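PDB 1BVP: core protein VP7 from Bluetongue virus, which forms the trimeric capsomers of the viral core, 260 of which assemble on an inner VP3 scaffold. Local coordinates for residues 156-161 against 244-249; 66-71 against 91-96; 272-277 against 315-320; 122-127 against 252-257; 141-146 against 162-167. One frame throughout, in Å; residues are numbered along the deposited sequence.

Contact 1. Residues 156-161 against 244-249; sequences PDMIQV and QIQVVF
Ile159 lies alongside Ile245, both side chains pointing the same way from a hydrogen-bonded antiparallel pair in the β-sandwich domain of VP7. CG1 of Ile159 packs on CB of Ile245 at 3.7 Å, and their CD1 methyls approach to 4.1 Å. In Ile159 the ethyl branch is placed between backbone N and carbonyl carbon (chi1 74°), which sets CG1 beside Ile245. Phe129 and Phe175 cover Ile159, while Trp188 from strand 183-195 packs on Ile245, so this face of the sheet is apolar and buried.

The two strands are zipped by backbone bonds. Ile245 N donates to Ile159 O (2.8 Å), Ile159 N returns a bond to Ile245 O (3.0 Å), and Val247 N reaches Asp157 O (2.9 Å) where the first strand is just beginning. Met158, Gln160, Gln244 and Gln246 occupy the other face. Two of the amides find partners beyond the strand pair: Gln160 bonds Gly139 N and Gln137 O, and Gln246 OE1 takes a bond from Arg189. Gln246 also packs on Pro156 of a neighbouring subunit, which brings this face to the trimer interface. The amide plane of Gln246 is turned 71° from the Asp157 carboxylate, with Asp157 OD2 and Gln246 NE2 3.8 Å apart.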
# COMPACT_ATOMS: atom_id res chain seq x y z
N PRO A 156 -22.04 -4.23 2.00
CA PRO A 156 -21.04 -4.98 1.22
C PRO A 156 -20.16 -5.82 2.13
O PRO A 156 -19.57 -6.80 1.68
CB PRO A 156 -20.21 -3.88 0.57
CG PRO A 156 -21.05 -2.62 0.71
CD PRO A 156 -21.72 -2.80 2.02
N ASP A 157 -20.16 -5.50 3.42
CA ASP A 157 -19.35 -6.19 4.41
C ASP A 157 -20.13 -6.53 5.65
O ASP A 157 -19.54 -6.83 6.70
CB ASP A 157 -18.21 -5.27 4.86
CG ASP A 157 -18.70 -3.99 5.54
OD1 ASP A 157 -19.91 -3.64 5.42
OD2 ASP A 157 -17.87 -3.31 6.19
N MET A 158 -21.45 -6.60 5.52
CA MET A 158 -22.27 -6.78 6.71
C MET A 158 -23.53 -7.61 6.60
O MET A 158 -24.20 -7.63 5.56
CB MET A 158 -22.68 -5.38 7.11
CG MET A 158 -23.05 -5.23 8.50
SD MET A 158 -21.93 -4.10 9.23
CE MET A 158 -21.67 -5.02 10.58
N ILE A 159 -23.85 -8.30 7.69
CA ILE A 159 -25.11 -9.05 7.78
C ILE A 159 -25.73 -8.71 9.14
O ILE A 159 -25.03 -8.25 10.08
CB ILE A 159 -24.96 -10.59 7.67
CG1 ILE A 159 -24.39 -11.17 8.95
CG2 ILE A 159 -24.18 -10.98 6.44
CD1 ILE A 159 -24.77 -12.60 9.14
N GLN A 160 -27.04 -8.88 9.23
CA GLN A 160 -27.78 -8.65 10.50
C GLN A 160 -28.69 -9.84 10.62
O GLN A 160 -29.07 -10.45 9.60
CB GLN A 160 -28.59 -7.36 10.51
CG GLN A 160 -29.57 -7.24 9.37
CD GLN A 160 -30.06 -5.82 9.16
OE1 GLN A 160 -29.56 -4.89 9.78
NE2 GLN A 160 -31.02 -5.66 8.28
N VAL A 161 -28.90 -10.25 11.86
CA VAL A 161 -29.73 -11.40 12.18
C VAL A 161 -30.84 -10.94 13.13
O VAL A 161 -30.56 -10.20 14.11
CB VAL A 161 -28.91 -12.49 12.93
CG1 VAL A 161 -29.62 -13.80 12.95
CG2 VAL A 161 -27.56 -12.64 12.33
N GLN A 244 -25.65 -7.43 14.57
CA GLN A 244 -24.96 -7.23 13.28
C GLN A 244 -23.65 -7.97 13.34
O GLN A 244 -23.04 -8.10 14.42
CB GLN A 244 -24.71 -5.79 12.89
CG GLN A 244 -23.52 -5.16 13.45
CD GLN A 244 -23.33 -3.76 12.89
OE1 GLN A 244 -24.07 -3.38 11.99
NE2 GLN A 244 -22.37 -3.00 13.41
N ILE A 245 -23.30 -8.59 12.23
CA ILE A 245 -22.03 -9.30 12.13
C ILE A 245 -21.30 -8.72 10.94
O ILE A 245 -21.80 -8.73 9.81
CB ILE A 245 -22.21 -10.79 11.93
CG1 ILE A 245 -22.88 -11.39 13.17
CG2 ILE A 245 -20.87 -11.41 11.72
CD1 ILE A 245 -23.30 -12.85 12.96
N GLN A 246 -20.18 -8.09 11.25
CA GLN A 246 -19.33 -7.43 10.26
C GLN A 246 -18.12 -8.25 9.84
O GLN A 246 -17.41 -8.79 10.71
CB GLN A 246 -18.78 -6.16 10.84
CG GLN A 246 -18.00 -5.37 9.85
CD GLN A 246 -17.30 -4.17 10.49
OE1 GLN A 246 -17.47 -3.90 11.68
NE2 GLN A 246 -16.51 -3.46 9.69
N VAL A 247 -17.89 -8.37 8.53
CA VAL A 247 -16.69 -9.05 8.02
C VAL A 247 -15.68 -7.91 7.84
O VAL A 247 -15.69 -7.19 6.82
CB VAL A 247 -16.91 -9.79 6.67
CG1 VAL A 247 -15.60 -10.27 6.14
CG2 VAL A 247 -17.82 -10.98 6.87
N VAL A 248 -14.83 -7.72 8.86
CA VAL A 248 -13.84 -6.65 8.81
C VAL A 248 -12.82 -6.81 7.68
O VAL A 248 -12.42 -5.82 7.07
CB VAL A 248 -13.28 -6.32 10.20
CG1 VAL A 248 -13.37 -7.48 11.09
CG2 VAL A 248 -11.89 -5.80 10.09
N PHE A 249 -12.45 -8.05 7.37
CA PHE A 249 -11.59 -8.39 6.23
C PHE A 249 -11.46 -9.89 6.19
O PHE A 249 -11.72 -10.56 7.19
CB PHE A 249 -10.20 -7.74 6.27
CG PHE A 249 -9.31 -8.23 7.36
CD1 PHE A 249 -9.32 -7.62 8.61
CD2 PHE A 249 -8.47 -9.32 7.15
CE1 PHE A 249 -8.49 -8.09 9.64
CE2 PHE A 249 -7.64 -9.79 8.18
CZ PHE A 249 -7.66 -9.17 9.43

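Contact 2. Residues 66-71 against 91-96; sequences LDMMLS and IGVLAT
Flat groups play no part where Met68 and Ser71 meet Val93 and Leu94: no side-chain ring, amide or guanidinium takes part across the contact, which is made by a thioether chain, branched methyls and a serine. It is helix-helix packing in the helical domain of VP7, joining helix 55-73 to the short helix 90-94.

Met68 does most of the reaching. Its chain runs extended beyond CG (chi2 -175°), carrying CE out to the second helix, where the methyl sits 3.9 Å from CD1 of Leu94 and 4.0 Å from CG1 of Val93. The Met68 chain lies nearly perpendicular to the Val93 side chain but slants across that of Leu94, whose CD1 also lies near CG and SD of Met68. The two Leu94 methyls divide the work: CD1 takes the methionine, while CD2 rests near the backbone of the first helix, 3.7 Å from Met68 O.

Helix 2-15 packs against both partners, with Val11 on Met68 and Ile4 on Ile91 and Leu94, so the contact belongs to a larger apolar cluster. Ser71 points at the second helix with its CB 4.1 Å from CD2 of Leu94. Its hydroxyl is engaged at home: OG donates to Asp67 O (3.1 Å), an oxygen that Ser71 N also reaches from the opposite face of the carbonyl plane.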
# COMPACT_ATOMS: atom_id res chain seq x y z
N LEU A 66 13.93 -0.60 -26.08
CA LEU A 66 12.63 -1.08 -26.53
C LEU A 66 12.76 -2.52 -27.05
O LEU A 66 11.99 -3.41 -26.67
CB LEU A 66 12.09 -0.17 -27.62
CG LEU A 66 10.69 -0.44 -28.18
CD1 LEU A 66 9.67 -0.69 -27.10
CD2 LEU A 66 10.27 0.77 -29.01
N ASP A 67 13.79 -2.78 -27.85
CA ASP A 67 14.00 -4.13 -28.38
C ASP A 67 14.19 -5.14 -27.27
O ASP A 67 13.67 -6.25 -27.34
CB ASP A 67 15.25 -4.19 -29.27
CG ASP A 67 14.95 -3.90 -30.73
OD1 ASP A 67 13.77 -3.99 -31.14
OD2 ASP A 67 15.90 -3.59 -31.47
N MET A 68 14.97 -4.75 -26.28
CA MET A 68 15.28 -5.61 -25.16
C MET A 68 14.08 -5.88 -24.29
O MET A 68 13.89 -7.01 -23.83
CB MET A 68 16.42 -5.02 -24.36
CG MET A 68 17.74 -5.08 -25.11
SD MET A 68 19.11 -4.52 -24.12
CE MET A 68 20.40 -5.26 -25.06
N MET A 69 13.26 -4.85 -24.06
CA MET A 69 12.04 -4.98 -23.28
C MET A 69 11.08 -5.95 -24.03
O MET A 69 10.67 -6.96 -23.48
CB MET A 69 11.41 -3.60 -23.10
CG MET A 69 10.12 -3.52 -22.27
SD MET A 69 8.62 -3.73 -23.26
CE MET A 69 7.72 -4.93 -22.33
N LEU A 70 10.84 -5.72 -25.32
CA LEU A 70 9.95 -6.60 -26.07
C LEU A 70 10.43 -8.03 -26.12
O LEU A 70 9.64 -8.96 -25.95
CB LEU A 70 9.67 -6.07 -27.48
CG LEU A 70 9.08 -4.65 -27.48
CD1 LEU A 70 9.04 -4.07 -28.86
CD2 LEU A 70 7.70 -4.64 -26.82
N SER A 71 11.73 -8.24 -26.30
CA SER A 71 12.24 -9.61 -26.36
C SER A 71 12.12 -10.33 -25.02
O SER A 71 11.74 -11.50 -24.97
CB SER A 71 13.69 -9.66 -26.87
OG SER A 71 13.73 -9.19 -28.22
N ILE A 91 16.82 -11.32 -28.95
CA ILE A 91 16.73 -12.45 -28.03
C ILE A 91 18.09 -13.14 -27.91
O ILE A 91 18.47 -13.60 -26.84
CB ILE A 91 15.59 -13.44 -28.45
CG1 ILE A 91 15.47 -14.56 -27.43
CG2 ILE A 91 15.84 -14.04 -29.82
CD1 ILE A 91 14.96 -14.07 -26.10
N GLY A 92 18.83 -13.19 -29.02
CA GLY A 92 20.16 -13.79 -29.05
C GLY A 92 21.12 -12.94 -28.24
O GLY A 92 22.01 -13.45 -27.56
N VAL A 93 20.97 -11.64 -28.32
CA VAL A 93 21.80 -10.76 -27.54
C VAL A 93 21.59 -11.04 -26.05
O VAL A 93 22.53 -11.28 -25.30
CB VAL A 93 21.40 -9.32 -27.78
CG1 VAL A 93 22.18 -8.42 -26.85
CG2 VAL A 93 21.59 -8.95 -29.28
N LEU A 94 20.34 -11.03 -25.63
CA LEU A 94 20.00 -11.26 -24.23
C LEU A 94 20.32 -12.66 -23.68
O LEU A 94 20.39 -12.85 -22.46
CB LEU A 94 18.53 -10.97 -24.02
CG LEU A 94 18.02 -9.65 -23.47
CD1 LEU A 94 19.05 -8.58 -23.47
CD2 LEU A 94 16.82 -9.28 -24.28
N ALA A 95 20.49 -13.64 -24.56
CA ALA A 95 20.82 -15.00 -24.10
C ALA A 95 22.34 -15.24 -24.02
O ALA A 95 22.76 -16.35 -23.74
CB ALA A 95 20.17 -16.05 -25.00
N THR A 96 23.14 -14.21 -24.29
CA THR A 96 24.61 -14.28 -24.27
C THR A 96 25.08 -14.26 -22.81
O THR A 96 25.02 -13.23 -22.14
CB THR A 96 25.24 -13.01 -24.97
OG1 THR A 96 24.84 -12.96 -26.34
CG2 THR A 96 26.77 -13.01 -24.88

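Contact 3. Residues 272-277 against 315-320; sequences SFRDHT and TLADVY
Tyr320 OH donates to Asp275 OD2 at 2.9 Å, arriving on the syn lone pair of the carboxylate, while OD2 lies near the ring plane at its edge. This joins the start of helix 276-286 to helix 304-323 within the helical domain. The two side chains approach from opposite directions, with carboxylate and ring planes 64° apart. The hydroxyl sits close to both oxygens, Tyr320 OH being 2.8 Å from Asp275 OD1, although its bond goes to OD2; OD1 is in addition the acceptor for Trp278 N, with Asp275 as the N-cap of helix 276-286.

Arg274 runs extended toward the same helix as Tyr320 and lays its guanidinium flat over Ala317, whose CB sits beneath the centre of the group, 3.5 Å from CZ. Its NE donates to Thr321 OG1, its NH1 makes a weak bond to Asn269 O, and Trp278 adds a cation-pi contact. Asp318 OD1 is 4.0 Å from Arg274 NH2, beyond a salt bridge; OD2 of that aspartate pairs instead with Arg111 of a neighbouring subunit, whose Thr118 accepts from Arg274 N. The helix dipole and the phenol proton probably both stabilise a negatively charged Asp275, so one carboxylate both caps helix 276-286 and meets helix 304-323.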
# COMPACT_ATOMS: atom_id res chain seq x y z
N SER A 272 0.78 6.19 -16.82
CA SER A 272 0.86 7.64 -16.88
C SER A 272 0.98 8.04 -18.34
O SER A 272 1.49 7.29 -19.20
CB SER A 272 2.04 8.17 -16.11
OG SER A 272 1.77 7.99 -14.75
N PHE A 273 0.54 9.25 -18.58
CA PHE A 273 0.51 9.79 -19.92
C PHE A 273 1.87 10.10 -20.53
O PHE A 273 2.19 9.55 -21.60
CB PHE A 273 -0.38 11.04 -19.90
CG PHE A 273 -0.50 11.72 -21.23
CD1 PHE A 273 -1.05 11.04 -22.33
CD2 PHE A 273 -0.07 13.05 -21.39
CE1 PHE A 273 -1.17 11.66 -23.59
CE2 PHE A 273 -0.18 13.69 -22.63
CZ PHE A 273 -0.74 12.98 -23.74
N ARG A 274 2.63 10.97 -19.85
CA ARG A 274 3.96 11.46 -20.28
C ARG A 274 3.77 12.40 -21.49
O ARG A 274 3.86 13.63 -21.36
CB ARG A 274 4.91 10.28 -20.59
CG ARG A 274 5.56 9.81 -19.32
CD ARG A 274 6.28 8.53 -19.45
NE ARG A 274 7.24 8.39 -18.36
CZ ARG A 274 7.00 7.73 -17.24
NH1 ARG A 274 5.82 7.14 -17.08
NH2 ARG A 274 7.90 7.75 -16.25
N ASP A 275 3.43 11.82 -22.63
CA ASP A 275 3.15 12.59 -23.82
C ASP A 275 2.48 11.63 -24.80
O ASP A 275 2.37 10.40 -24.52
CB ASP A 275 4.41 13.23 -24.43
CG ASP A 275 5.50 12.20 -24.81
OD1 ASP A 275 5.22 11.11 -25.37
OD2 ASP A 275 6.67 12.51 -24.56
N HIS A 276 2.13 12.15 -25.96
CA HIS A 276 1.45 11.33 -26.95
C HIS A 276 2.19 10.14 -27.47
O HIS A 276 1.57 9.13 -27.80
CB HIS A 276 0.96 12.17 -28.11
CG HIS A 276 -0.07 13.18 -27.71
ND1 HIS A 276 0.26 14.47 -27.34
CD2 HIS A 276 -1.41 13.07 -27.55
CE1 HIS A 276 -0.84 15.10 -26.96
NE2 HIS A 276 -1.86 14.28 -27.08
N THR A 277 3.50 10.25 -27.55
CA THR A 277 4.31 9.15 -28.05
C THR A 277 4.34 8.01 -27.04
O THR A 277 4.07 6.84 -27.37
CB THR A 277 5.71 9.67 -28.43
OG1 THR A 277 5.57 10.67 -29.45
CG2 THR A 277 6.58 8.53 -28.96
N THR A 315 10.11 0.23 -16.11
CA THR A 315 11.51 0.59 -16.27
C THR A 315 11.69 1.30 -17.63
O THR A 315 12.32 2.36 -17.70
CB THR A 315 12.39 -0.65 -16.21
OG1 THR A 315 12.14 -1.33 -14.98
CG2 THR A 315 13.87 -0.27 -16.24
N LEU A 316 11.12 0.75 -18.70
CA LEU A 316 11.24 1.41 -20.00
C LEU A 316 10.70 2.84 -19.95
O LEU A 316 11.23 3.73 -20.62
CB LEU A 316 10.55 0.62 -21.09
CG LEU A 316 10.67 1.14 -22.53
CD1 LEU A 316 12.09 0.95 -23.02
CD2 LEU A 316 9.72 0.34 -23.45
N ALA A 317 9.68 3.07 -19.12
CA ALA A 317 9.11 4.43 -19.00
C ALA A 317 10.14 5.33 -18.37
O ALA A 317 10.26 6.51 -18.75
CB ALA A 317 7.88 4.43 -18.17
N ASP A 318 10.88 4.81 -17.40
CA ASP A 318 11.93 5.63 -16.78
C ASP A 318 13.02 5.95 -17.79
O ASP A 318 13.50 7.08 -17.84
CB ASP A 318 12.54 4.91 -15.61
CG ASP A 318 11.60 4.78 -14.45
OD1 ASP A 318 10.71 5.64 -14.26
OD2 ASP A 318 11.80 3.82 -13.69
N VAL A 319 13.40 4.96 -18.60
CA VAL A 319 14.41 5.19 -19.63
C VAL A 319 13.90 6.26 -20.58
O VAL A 319 14.63 7.20 -20.91
CB VAL A 319 14.72 3.91 -20.44
CG1 VAL A 319 15.59 4.26 -21.65
CG2 VAL A 319 15.45 2.90 -19.57
N TYR A 320 12.63 6.16 -20.97
CA TYR A 320 12.02 7.13 -21.87
C TYR A 320 12.17 8.51 -21.29
O TYR A 320 12.48 9.50 -21.97
CB TYR A 320 10.53 6.84 -22.02
CG TYR A 320 9.82 7.74 -23.02
CD1 TYR A 320 9.76 7.39 -24.38
CD2 TYR A 320 9.22 8.94 -22.61
CE1 TYR A 320 9.09 8.23 -25.33
CE2 TYR A 320 8.56 9.78 -23.55
CZ TYR A 320 8.50 9.41 -24.90
OH TYR A 320 7.86 10.21 -25.82

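Contact 4. Residues 122-127 against 252-257; sequences ARQPYG and SMDKTL
Gln124 folds its side chain back over the 252-257 segment. From CB, the chain bends at CG (chi2 -65°), and CG comes 3.4 Å from Ser252 OG. The bend turns the terminal amide in between the two segments, with CD beside the same hydroxyl and OE1 lying 3.7 Å from Asp254 CB. At the tip, NE2 divides its hydrogens between two carbonyls. One bond crosses to Asp254 O (3.2 Å, N-H...O 162°), near the amide plane; the other returns to Ala122 O at 2.8 Å, from above that carbonyl's plane.

Ala122 O is shared, since Ser252 N reaches it from the opposite face. With Ala122 N donating to Ser252 O at 2.9 Å, this makes an antiparallel hydrogen-bonded pair where the chain enters the β-sandwich domain from the helical domain and where, at the end of strand 241-252, it leaves again. Ala122 CB packs on CG2 of Thr256 at 3.8 Å; the same methyl also approaches Arg123 O.

A second subunit also meets this junction: Arg123 bonds Tyr126 of that subunit, and Asp254 OD1 forms a salt bridge with Arg341 of the same neighbour. The second oxygen, Asp254 OD2, accepts from Ser252 OG at 3.2 Å, approached from above the carboxylate plane.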
# COMPACT_ATOMS: atom_id res chain seq x y z
N ALA A 122 -3.75 -13.83 1.37
CA ALA A 122 -3.67 -12.38 1.28
C ALA A 122 -5.01 -11.70 1.61
O ALA A 122 -6.06 -12.19 1.17
CB ALA A 122 -3.28 -12.03 -0.11
N ARG A 123 -4.96 -10.58 2.35
CA ARG A 123 -6.15 -9.76 2.66
C ARG A 123 -6.72 -9.28 1.33
O ARG A 123 -6.02 -8.58 0.60
CB ARG A 123 -5.81 -8.47 3.39
CG ARG A 123 -5.88 -8.47 4.88
CD ARG A 123 -5.54 -7.04 5.38
NE ARG A 123 -5.46 -6.86 6.85
CZ ARG A 123 -4.87 -7.70 7.71
NH1 ARG A 123 -4.28 -8.83 7.31
NH2 ARG A 123 -4.78 -7.35 8.97
N GLN A 124 -7.96 -9.65 1.02
CA GLN A 124 -8.63 -9.21 -0.21
C GLN A 124 -9.11 -7.76 -0.02
O GLN A 124 -9.38 -7.32 1.10
CB GLN A 124 -9.74 -10.17 -0.53
CG GLN A 124 -9.20 -11.57 -0.61
CD GLN A 124 -8.25 -11.70 -1.76
OE1 GLN A 124 -8.55 -11.29 -2.89
NE2 GLN A 124 -7.08 -12.25 -1.49
N PRO A 125 -9.17 -6.99 -1.11
CA PRO A 125 -9.56 -5.57 -1.17
C PRO A 125 -10.98 -5.08 -0.93
O PRO A 125 -11.17 -3.97 -0.41
CB PRO A 125 -9.09 -5.15 -2.57
CG PRO A 125 -9.30 -6.43 -3.39
CD PRO A 125 -8.87 -7.55 -2.45
N TYR A 126 -11.96 -5.84 -1.40
CA TYR A 126 -13.33 -5.41 -1.28
C TYR A 126 -14.16 -6.11 -0.23
O TYR A 126 -13.68 -7.03 0.43
CB TYR A 126 -13.99 -5.53 -2.63
CG TYR A 126 -13.15 -4.94 -3.72
CD1 TYR A 126 -12.65 -3.61 -3.64
CD2 TYR A 126 -12.87 -5.70 -4.86
CE1 TYR A 126 -11.89 -3.06 -4.71
CE2 TYR A 126 -12.12 -5.19 -5.93
CZ TYR A 126 -11.63 -3.88 -5.86
OH TYR A 126 -10.93 -3.46 -6.98
N GLY A 127 -15.40 -5.63 -0.07
CA GLY A 127 -16.29 -6.19 0.92
C GLY A 127 -16.60 -7.64 0.62
O GLY A 127 -16.76 -8.04 -0.56
N SER A 252 -7.75 -14.84 1.18
CA SER A 252 -7.91 -15.95 0.27
C SER A 252 -6.61 -16.06 -0.54
O SER A 252 -5.65 -15.34 -0.26
CB SER A 252 -9.12 -15.72 -0.62
OG SER A 252 -8.88 -14.76 -1.61
N MET A 253 -6.56 -17.02 -1.46
CA MET A 253 -5.40 -17.21 -2.32
C MET A 253 -5.52 -16.52 -3.68
O MET A 253 -4.88 -16.90 -4.66
CB MET A 253 -5.04 -18.69 -2.45
CG MET A 253 -4.41 -19.16 -1.15
SD MET A 253 -3.73 -20.82 -1.13
CE MET A 253 -4.72 -21.39 -2.36
N ASP A 254 -6.33 -15.47 -3.75
CA ASP A 254 -6.43 -14.73 -4.99
C ASP A 254 -5.34 -13.66 -4.84
O ASP A 254 -5.07 -13.19 -3.73
CB ASP A 254 -7.81 -14.07 -5.15
CG ASP A 254 -8.92 -15.07 -5.34
OD1 ASP A 254 -8.81 -15.98 -6.20
OD2 ASP A 254 -9.92 -14.94 -4.61
N LYS A 255 -4.66 -13.35 -5.94
CA LYS A 255 -3.59 -12.40 -5.90
C LYS A 255 -4.11 -11.00 -5.75
O LYS A 255 -5.17 -10.67 -6.32
CB LYS A 255 -2.72 -12.49 -7.16
CG LYS A 255 -1.86 -13.76 -7.32
CD LYS A 255 -0.82 -13.91 -6.23
CE LYS A 255 0.28 -14.91 -6.62
NZ LYS A 255 -0.21 -16.24 -7.07
N THR A 256 -3.41 -10.21 -4.93
CA THR A 256 -3.77 -8.83 -4.73
C THR A 256 -2.62 -7.98 -5.28
O THR A 256 -1.66 -8.49 -5.84
CB THR A 256 -3.99 -8.51 -3.28
OG1 THR A 256 -2.74 -8.42 -2.59
CG2 THR A 256 -4.80 -9.59 -2.65
N LEU A 257 -2.75 -6.67 -5.17
CA LEU A 257 -1.74 -5.73 -5.64
C LEU A 257 -0.51 -5.69 -4.73
O LEU A 257 0.40 -4.91 -4.95
CB LEU A 257 -2.37 -4.35 -5.74
CG LEU A 257 -2.63 -3.75 -7.11
CD1 LEU A 257 -2.79 -4.76 -8.20
CD2 LEU A 257 -3.82 -2.87 -6.99

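Contact 5. Residues 141-146 against 162-167; sequences WFMRAA and SLNAGA
Trp141 spreads the face of its indole under Ser162, whose CB stands 3.7 Å from the centroid of the six-membered ring and only 13° off its normal, a CH-pi contact. The edge of the same ring faces the residues that follow. Leu163 O lies in the ring plane at 3.3 Å from CH2, and Asn164 OD1 is near that plane, 3.7 Å from CZ2. The tryptophan and asparagine side chains cross at about a right angle, their planes inclined by 38°.

Met143 points its side chain at the strand and slants across Asn164. Its chain bends at chi2 (83°) and again at chi3, which curls the CE methyl in to 3.6 Å from Ser162 O and 3.8 Å from Asn164 OD1. Ser162 CB and OG do different jobs: while CB covers the indole, OG donates to Phe142 O at 3.1 Å from above the carbonyl plane.

Phe142 turns the other way, meeting Phe136 edge-to-face and packing on Asn193 of a neighbouring subunit. From Asn164 to Ala167 a type II turn carries the chain from strand 158-163 of one antiparallel sheet to strand 168-170 of the other, a sheet-to-sheet crossing as expected of the β-sandwich domain of VP7.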
# COMPACT_ATOMS: atom_id res chain seq x y z
N TRP A 141 -36.02 -4.90 11.25
CA TRP A 141 -36.42 -6.27 11.49
C TRP A 141 -36.94 -6.95 10.23
O TRP A 141 -37.59 -6.34 9.37
CB TRP A 141 -37.50 -6.25 12.56
CG TRP A 141 -38.08 -7.59 12.86
CD1 TRP A 141 -39.13 -8.21 12.21
CD2 TRP A 141 -37.64 -8.51 13.88
NE1 TRP A 141 -39.35 -9.46 12.76
CE2 TRP A 141 -38.46 -9.67 13.78
CE3 TRP A 141 -36.63 -8.47 14.85
CZ2 TRP A 141 -38.30 -10.77 14.62
CZ3 TRP A 141 -36.47 -9.56 15.69
CH2 TRP A 141 -37.31 -10.70 15.57
N PHE A 142 -36.61 -8.22 10.11
CA PHE A 142 -37.08 -9.01 8.97
C PHE A 142 -36.89 -10.47 9.26
O PHE A 142 -35.77 -10.95 9.53
CB PHE A 142 -36.40 -8.61 7.68
CG PHE A 142 -36.84 -9.42 6.51
CD1 PHE A 142 -36.34 -10.70 6.31
CD2 PHE A 142 -37.78 -8.91 5.61
CE1 PHE A 142 -36.77 -11.48 5.22
CE2 PHE A 142 -38.22 -9.67 4.52
CZ PHE A 142 -37.72 -10.96 4.32
N MET A 143 -38.03 -11.16 9.30
CA MET A 143 -38.07 -12.57 9.59
C MET A 143 -38.76 -13.30 8.46
O MET A 143 -39.82 -12.88 8.01
CB MET A 143 -38.81 -12.79 10.89
CG MET A 143 -38.85 -14.23 11.30
SD MET A 143 -37.38 -14.73 12.14
CE MET A 143 -37.25 -13.51 13.44
N ARG A 144 -38.11 -14.32 7.93
CA ARG A 144 -38.65 -15.10 6.84
C ARG A 144 -39.75 -16.00 7.43
O ARG A 144 -39.60 -16.53 8.54
CB ARG A 144 -37.53 -15.91 6.20
CG ARG A 144 -37.79 -16.24 4.76
CD ARG A 144 -36.48 -16.46 4.06
NE ARG A 144 -35.97 -15.24 3.42
CZ ARG A 144 -34.68 -14.89 3.38
NH1 ARG A 144 -33.75 -15.67 3.97
NH2 ARG A 144 -34.30 -13.83 2.66
N ALA A 145 -40.87 -16.09 6.72
CA ALA A 145 -42.03 -16.87 7.15
C ALA A 145 -41.65 -18.26 7.63
O ALA A 145 -40.95 -19.00 6.92
CB ALA A 145 -43.04 -16.95 6.02
N ALA A 146 -42.06 -18.59 8.86
CA ALA A 146 -41.80 -19.90 9.47
C ALA A 146 -40.49 -20.08 10.22
O ALA A 146 -40.27 -21.14 10.82
CB ALA A 146 -41.94 -21.04 8.44
N SER A 162 -32.09 -11.31 12.80
CA SER A 162 -33.27 -11.00 13.63
C SER A 162 -33.57 -12.27 14.41
O SER A 162 -33.68 -13.36 13.83
CB SER A 162 -34.50 -10.71 12.77
OG SER A 162 -34.33 -9.62 11.90
N LEU A 163 -33.69 -12.16 15.73
CA LEU A 163 -33.99 -13.33 16.56
C LEU A 163 -35.32 -13.14 17.34
O LEU A 163 -35.52 -12.10 18.01
CB LEU A 163 -32.89 -13.55 17.62
CG LEU A 163 -31.41 -13.88 17.47
CD1 LEU A 163 -31.25 -15.26 16.89
CD2 LEU A 163 -30.73 -12.83 16.63
N ASN A 164 -36.22 -14.13 17.27
CA ASN A 164 -37.47 -14.11 18.06
C ASN A 164 -37.05 -14.35 19.53
O ASN A 164 -35.93 -14.85 19.79
CB ASN A 164 -38.44 -15.22 17.63
CG ASN A 164 -39.33 -14.80 16.47
OD1 ASN A 164 -39.75 -13.64 16.36
ND2 ASN A 164 -39.66 -15.76 15.62
N ALA A 165 -37.91 -13.97 20.48
CA ALA A 165 -37.59 -14.19 21.89
C ALA A 165 -37.30 -15.67 22.10
O ALA A 165 -37.98 -16.54 21.53
CB ALA A 165 -38.71 -13.73 22.76
N GLY A 166 -36.22 -15.94 22.84
CA GLY A 166 -35.80 -17.31 23.11
C GLY A 166 -35.22 -18.14 21.96
O GLY A 166 -34.79 -19.27 22.21
N ALA A 167 -35.17 -17.59 20.74
CA ALA A 167 -34.65 -18.31 19.56
C ALA A 167 -33.13 -18.56 19.49
O ALA A 167 -32.31 -17.90 20.16
CB ALA A 167 -35.14 -17.64 18.27

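Overall arrangement
From the N terminus, contact 2 closes the first loop, within the helical domain. The chain then enters the β-sandwich at 122-127, and contact 4 closes only when it leaves at 252-257, enclosing both contact 5 and contact 1. Those two cross: 141-146 and 156-161 are followed by 162-167 and then 244-249, and both contacts use strand 158-163, with centres about 18 Å apart. Arg123 of contact 4 packs on Phe249 of contact 1, linking the domain junction to the sheet. Contact 3 follows in series back among the helices, where its Leu316 packs on Leu66 and Met69 of contact 2, joining early and late helices.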